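Local coordinates for periplasmic lipopolysaccharide transport protein LPTH (PDB 4UU4) that binds lipopolysaccharide in the periplasm and is required for its transport from the inner to the outer membrane, possibly as part of a bridge between them, at residues K125-E129 / G130-E134; G150-G154 / S155-S159. One frame throughout, in Å; residues are numbered along the deposited sequence.

Overall arrangement
Both contacts lie near one end of the β-jellyroll, and they follow each other along the chain. Interaction 1 is the hairpin of strands 124-128 and 131-135 in one of the two antiparallel sheets. From there the chain crosses to the other sheet, where strand 147-150 is outermost within this chain. Interaction 2, residues 150-159, begins at the end of that strand and forms part of the loop leading back to strand 165-167, which pairs with strand 131-135, the second strand of the hairpin. The centres of the two contacts are 20 Å apart and their nearest atoms about 6 Å, without touching. The loop thus returns the chain to the hairpin's sheet, where 165-167 becomes an outermost strand within this chain.

Interaction 1: residues K125-E129 / G130-E134; sequences KVIQE and GNTFE
V126 pairs with F133, and Q128 with N131, in a tight antiparallel β hairpin of the jellyroll, closed by a type I' turn from Q128 to N131. Each of these hydrogen-bonded pairs makes two backbone bonds: V126 N to F133 O and F133 N to V126 O, both 2.9 Å, then Q128 N to N131 O and N131 N to Q128 O, both 3.0 Å. The last of the four, which closes the turn, is somewhat bent, with an N-H...O angle of 138°. E129 and G130, both with positive phi, occupy the two central turn positions.

Apolar contact is made on the face that looks toward the other sheet. There V126 CB and F133 CB lie 3.8 Å apart, while the phenyl ring packs on A149 and M166. V126 is buried, and Q128 on the same face reaches V147 of the opposing sheet.

On the outer face, side chains of the non-hydrogen-bonded pairs run alongside each other. I127 CG1, beside its own backbone N (chi1 -49°), comes to 3.8 Å from T132 OG1. K125 and E134 touch through their aliphatic stems instead of their charges; the lysine ammonium also has a cation-pi partner in Y105, on the neighbouring strand 102-106. The two stems lie flank to flank, K125 CG 3.6 Å from E134 CG, whereas K125 NZ remains 4.8 Å from E134 OE2.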
ATOM      1  N   LYS A 125      -3.183   5.357   7.921  1.00 30.51           N
ATOM      2  CA  LYS A 125      -4.604   5.234   8.212  1.00 25.53           C
ATOM      3  C   LYS A 125      -5.154   4.000   7.507  1.00 26.31           C
ATOM      4  O   LYS A 125      -4.629   3.587   6.482  1.00 22.82           O
ATOM      5  CB  LYS A 125      -5.356   6.489   7.762  1.00 28.34           C
ATOM      6  CG  LYS A 125      -6.714   6.691   8.427  1.00 33.66           C
ATOM      7  CD  LYS A 125      -7.503   7.815   7.764  1.00 46.70           C
ATOM      8  CE  LYS A 125      -6.687   9.099   7.662  1.00 59.96           C
ATOM      9  NZ  LYS A 125      -7.383  10.155   6.864  1.00 69.25           N
ATOM     10  N   VAL A 126      -6.194   3.397   8.076  1.00 32.49           N
ATOM     11  CA  VAL A 126      -6.882   2.268   7.455  1.00 30.29           C
ATOM     12  C   VAL A 126      -8.371   2.343   7.757  1.00 32.56           C
ATOM     13  O   VAL A 126      -8.770   2.369   8.920  1.00 35.43           O
ATOM     14  CB  VAL A 126      -6.375   0.903   7.974  1.00 24.83           C
ATOM     15  CG1 VAL A 126      -7.239  -0.215   7.424  1.00 26.86           C
ATOM     16  CG2 VAL A 126      -4.928   0.670   7.597  1.00 22.73           C
ATOM     17  N   ILE A 127      -9.193   2.374   6.716  1.00 28.82           N
ATOM     18  CA  ILE A 127     -10.634   2.366   6.910  1.00 35.15           C
ATOM     19  C   ILE A 127     -11.239   1.036   6.473  1.00 39.13           C
ATOM     20  O   ILE A 127     -11.309   0.739   5.276  1.00 39.25           O
ATOM     21  CB  ILE A 127     -11.321   3.523   6.167  1.00 36.56           C
ATOM     22  CG1 ILE A 127     -10.614   4.846   6.470  1.00 34.40           C
ATOM     23  CG2 ILE A 127     -12.783   3.605   6.556  1.00 42.43           C
ATOM     24  CD1 ILE A 127     -11.125   6.014   5.653  1.00 36.53           C
ATOM     25  N   GLN A 128     -11.652   0.233   7.452  1.00 42.62           N
ATOM     26  CA  GLN A 128     -12.367  -1.006   7.169  1.00 43.26           C
ATOM     27  C   GLN A 128     -13.753  -1.039   7.827  1.00 50.30           C
ATOM     28  O   GLN A 128     -13.884  -1.106   9.049  1.00 53.44           O
ATOM     29  CB  GLN A 128     -11.519  -2.255   7.492  1.00 42.03           C
ATOM     30  CG  GLN A 128     -11.307  -2.606   8.959  1.00 56.22           C
ATOM     31  CD  GLN A 128     -10.662  -3.972   9.129  1.00 62.46           C
ATOM     32  OE1 GLN A 128      -9.685  -4.299   8.452  1.00 58.01           O
ATOM     33  NE2 GLN A 128     -11.213  -4.783  10.023  1.00 63.55           N
ATOM     34  N   GLU A 129     -14.783  -0.956   6.986  1.00 52.05           N
ATOM     35  CA  GLU A 129     -16.179  -1.080   7.407  1.00 61.88           C
ATOM     36  C   GLU A 129     -16.551  -0.143   8.556  1.00 69.82           C
ATOM     37  O   GLU A 129     -17.035  -0.583   9.600  1.00 69.60           O
ATOM     38  CB  GLU A 129     -16.487  -2.531   7.776  1.00 65.46           C
ATOM     39  CG  GLU A 129     -15.859  -3.535   6.821  1.00 69.07           C
ATOM     40  CD  GLU A 129     -16.022  -4.967   7.281  1.00 77.28           C
ATOM     41  OE1 GLU A 129     -17.061  -5.576   6.957  1.00 87.58           O
ATOM     42  OE2 GLU A 129     -15.111  -5.487   7.962  1.00 75.78           O
ATOM     43  N   GLY A 130     -16.310   1.151   8.362  1.00 83.46           N
ATOM     44  CA  GLY A 130     -16.641   2.145   9.366  1.00 75.13           C
ATOM     45  C   GLY A 130     -15.583   2.265  10.449  1.00 71.70           C
ATOM     46  O   GLY A 130     -15.446   3.313  11.079  1.00 80.38           O
ATOM     47  N   ASN A 131     -14.835   1.189  10.663  1.00 56.89           N
ATOM     48  CA  ASN A 131     -13.761   1.179  11.651  1.00 44.05           C
ATOM     49  C   ASN A 131     -12.505   1.897  11.151  1.00 43.50           C
ATOM     50  O   ASN A 131     -11.861   1.454  10.200  1.00 43.92           O
ATOM     51  CB  ASN A 131     -13.433  -0.259  12.080  1.00 47.64           C
ATOM     52  CG  ASN A 131     -14.610  -0.953  12.760  1.00 54.84           C
ATOM     53  OD1 ASN A 131     -15.701  -0.393  12.856  1.00 56.53           O
ATOM     54  ND2 ASN A 131     -14.390  -2.177  13.230  1.00 55.95           N
ATOM     55  N   THR A 132     -12.158   3.009  11.794  1.00 45.25           N
ATOM     56  CA  THR A 132     -10.987   3.785  11.380  1.00 34.00           C
ATOM     57  C   THR A 132      -9.770   3.539  12.280  1.00 36.25           C
ATOM     58  O   THR A 132      -9.867   3.518  13.504  1.00 36.48           O
ATOM     59  CB  THR A 132     -11.308   5.299  11.234  1.00 40.58           C
ATOM     60  OG1 THR A 132     -11.894   5.544   9.950  1.00 46.96           O
ATOM     61  CG2 THR A 132     -10.059   6.159  11.381  1.00 37.32           C
ATOM     62  N   PHE A 133      -8.630   3.340  11.631  1.00 44.63           N
ATOM     63  CA  PHE A 133      -7.379   2.978  12.273  1.00 45.11           C
ATOM     64  C   PHE A 133      -6.350   4.047  11.943  1.00 37.61           C
ATOM     65  O   PHE A 133      -6.209   4.418  10.785  1.00 36.44           O
ATOM     66  CB  PHE A 133      -6.885   1.672  11.662  1.00 63.15           C
ATOM     67  CG  PHE A 133      -6.906   0.509  12.597  1.00 66.54           C
ATOM     68  CD1 PHE A 133      -5.986   0.414  13.624  1.00 73.51           C
ATOM     69  CD2 PHE A 133      -7.821  -0.514  12.426  1.00 80.96           C
ATOM     70  CE1 PHE A 133      -5.992  -0.669  14.481  1.00 91.60           C
ATOM     71  CE2 PHE A 133      -7.832  -1.600  13.278  1.00 93.20           C
ATOM     72  CZ  PHE A 133      -6.918  -1.679  14.307  1.00 98.49           C
ATOM     73  N   GLU A 134      -5.620   4.535  12.942  1.00 29.84           N
ATOM     74  CA  GLU A 134      -4.567   5.520  12.698  1.00 24.82           C
ATOM     75  C   GLU A 134      -3.326   5.230  13.526  1.00 28.62           C
ATOM     76  O   GLU A 134      -3.428   4.820  14.680  1.00 28.84           O
ATOM     77  CB  GLU A 134      -5.064   6.941  12.973  1.00 30.91           C
ATOM     78  CG  GLU A 134      -5.679   7.626  11.765  1.00 37.19           C
ATOM     79  CD  GLU A 134      -6.460   8.871  12.135  1.00 55.06           C
ATOM     80  OE1 GLU A 134      -7.303   8.790  13.052  1.00 63.94           O
ATOM     81  OE2 GLU A 134      -6.242   9.925  11.505  1.00 63.83           O
TER

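Interaction 2: residues G150-G154 / S155-S159; sequences GRATG and SQVTS
A152 and S155 are the ends of a type II β turn, with T153 and G154 at its centre. T153 takes the second position, and G154 has a positive phi of 84°, as glycine commonly does at the third position of such turns. The turn is open: A152 O and S155 N are 3.6 Å apart, and no hydrogen bond joins the two halves of the loop. Past G150, the end of strand 147-150, the chain is irregular and the two halves form no strand pair.

The side-chain contact inside the bend is small and apolar. The methyl of A152 points toward residues 155-159 and meets two partners, V157 CG1 at 3.6 Å and S155 CB at 3.8 Å. V157 presents a single branch: with CG1 anti to the carbonyl carbon (chi1 -62°), this is the one turned to A152. S155 adds its CB, while its OG, likewise anti to the carbonyl carbon, stays beside its own backbone N.

Polar links from the loop go to the neighbouring parts of the fold. E136 receives A152 N on OE1 and forms a salt bridge to R151 NH2 through OE2, and D122 accepts T158 OG1 and S159 N. The contact across the bend is van der Waals only and gives no directional polar link between the halves, whereas the polar bonds near both ends of 150-159 go to the carboxylates of E136 and D122, outside the segment.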
ATOM      1  N   GLY A 150       1.322   0.417  15.025  1.00 31.02           N
ATOM      2  CA  GLY A 150       2.334   0.743  16.008  1.00 30.14           C
ATOM      3  C   GLY A 150       3.221   1.876  15.554  1.00 30.22           C
ATOM      4  O   GLY A 150       2.839   2.661  14.696  1.00 27.41           O
ATOM      5  N   ARG A 151       4.410   1.960  16.134  1.00 32.80           N
ATOM      6  CA  ARG A 151       5.342   3.021  15.793  1.00 35.78           C
ATOM      7  C   ARG A 151       6.267   2.590  14.670  1.00 38.98           C
ATOM      8  O   ARG A 151       6.497   1.399  14.455  1.00 39.44           O
ATOM      9  CB  ARG A 151       6.167   3.428  17.014  1.00 37.75           C
ATOM     10  CG  ARG A 151       5.342   3.923  18.178  1.00 35.19           C
ATOM     11  CD  ARG A 151       6.152   4.859  19.040  1.00 37.47           C
ATOM     12  NE  ARG A 151       6.562   6.040  18.291  1.00 36.35           N
ATOM     13  CZ  ARG A 151       7.301   7.023  18.790  1.00 38.58           C
ATOM     14  NH1 ARG A 151       7.716   6.971  20.046  1.00 41.29           N
ATOM     15  NH2 ARG A 151       7.623   8.061  18.030  1.00 38.02           N
ATOM     16  N   ALA A 152       6.800   3.572  13.956  1.00 38.90           N
ATOM     17  CA  ALA A 152       7.736   3.303  12.878  1.00 32.50           C
ATOM     18  C   ALA A 152       9.150   3.176  13.435  1.00 36.21           C
ATOM     19  O   ALA A 152       9.862   4.165  13.563  1.00 43.11           O
ATOM     20  CB  ALA A 152       7.665   4.407  11.842  1.00 30.74           C
ATOM     21  N   THR A 153       9.555   1.958  13.778  1.00 47.19           N
ATOM     22  CA  THR A 153      10.892   1.731  14.319  1.00 57.66           C
ATOM     23  C   THR A 153      11.972   1.865  13.255  1.00 54.09           C
ATOM     24  O   THR A 153      12.202   0.942  12.475  1.00 50.88           O
ATOM     25  CB  THR A 153      11.034   0.326  14.935  1.00 64.42           C
ATOM     26  OG1 THR A 153      10.691  -0.661  13.953  1.00 74.64           O
ATOM     27  CG2 THR A 153      10.135   0.164  16.158  1.00 51.70           C
ATOM     28  N   GLY A 154      12.642   3.010  13.237  1.00 64.93           N
ATOM     29  CA  GLY A 154      13.745   3.241  12.329  1.00 69.12           C
ATOM     30  C   GLY A 154      13.300   3.713  10.959  1.00 77.44           C
ATOM     31  O   GLY A 154      13.881   3.325   9.951  1.00 89.02           O
ATOM     32  N   SER A 155      12.262   4.544  10.926  1.00 73.86           N
ATOM     33  CA  SER A 155      11.832   5.153   9.672  1.00 75.22           C
ATOM     34  C   SER A 155      11.784   6.682   9.776  1.00 83.29           C
ATOM     35  O   SER A 155      11.544   7.372   8.786  1.00 87.22           O
ATOM     36  CB  SER A 155      10.478   4.597   9.227  1.00 64.96           C
ATOM     37  OG  SER A 155      10.471   3.180   9.241  1.00 70.55           O
ATOM     38  N   GLN A 156      12.011   7.192  10.983  1.00 92.93           N
ATOM     39  CA  GLN A 156      12.114   8.631  11.241  1.00 89.89           C
ATOM     40  C   GLN A 156      11.016   9.529  10.661  1.00 81.19           C
ATOM     41  O   GLN A 156      11.290  10.444   9.885  1.00 78.60           O
ATOM     42  CB  GLN A 156      13.494   9.153  10.830  1.00146.12           C
ATOM     43  CG  GLN A 156      13.982  10.325  11.672  1.00149.16           C
ATOM     44  CD  GLN A 156      13.866  11.655  10.953  1.00152.12           C
ATOM     45  OE1 GLN A 156      14.646  11.950  10.047  1.00156.37           O
ATOM     46  NE2 GLN A 156      12.896  12.468  11.356  1.00150.37           N
ATOM     47  N   VAL A 157       9.775   9.241  11.052  1.00 61.64           N
ATOM     48  CA  VAL A 157       8.575   9.851  10.482  1.00 37.60           C
ATOM     49  C   VAL A 157       8.569  11.375  10.549  1.00 31.46           C
ATOM     50  O   VAL A 157       9.183  11.975  11.428  1.00 37.64           O
ATOM     51  CB  VAL A 157       7.303   9.339  11.199  1.00 31.92           C
ATOM     52  CG1 VAL A 157       7.150   7.842  11.020  1.00 40.00           C
ATOM     53  CG2 VAL A 157       7.351   9.683  12.674  1.00 31.56           C
ATOM     54  N   THR A 158       7.858  12.000   9.619  1.00 31.37           N
ATOM     55  CA  THR A 158       7.751  13.452   9.602  1.00 33.71           C
ATOM     56  C   THR A 158       6.639  13.900  10.540  1.00 32.05           C
ATOM     57  O   THR A 158       6.639  15.026  11.034  1.00 36.65           O
ATOM     58  CB  THR A 158       7.483  13.983   8.184  1.00 27.51           C
ATOM     59  OG1 THR A 158       6.259  13.433   7.686  1.00 23.34           O
ATOM     60  CG2 THR A 158       8.609  13.585   7.260  1.00 28.03           C
ATOM     61  N   SER A 159       5.691  13.003  10.781  1.00 28.22           N
ATOM     62  CA  SER A 159       4.610  13.274  11.719  1.00 40.14           C
ATOM     63  C   SER A 159       4.612  12.275  12.866  1.00 40.34           C
ATOM     64  O   SER A 159       3.931  11.255  12.803  1.00 42.17           O
ATOM     65  CB  SER A 159       3.258  13.241  11.007  1.00 37.80           C
ATOM     66  OG  SER A 159       3.160  14.292  10.065  1.00 58.46           O
TER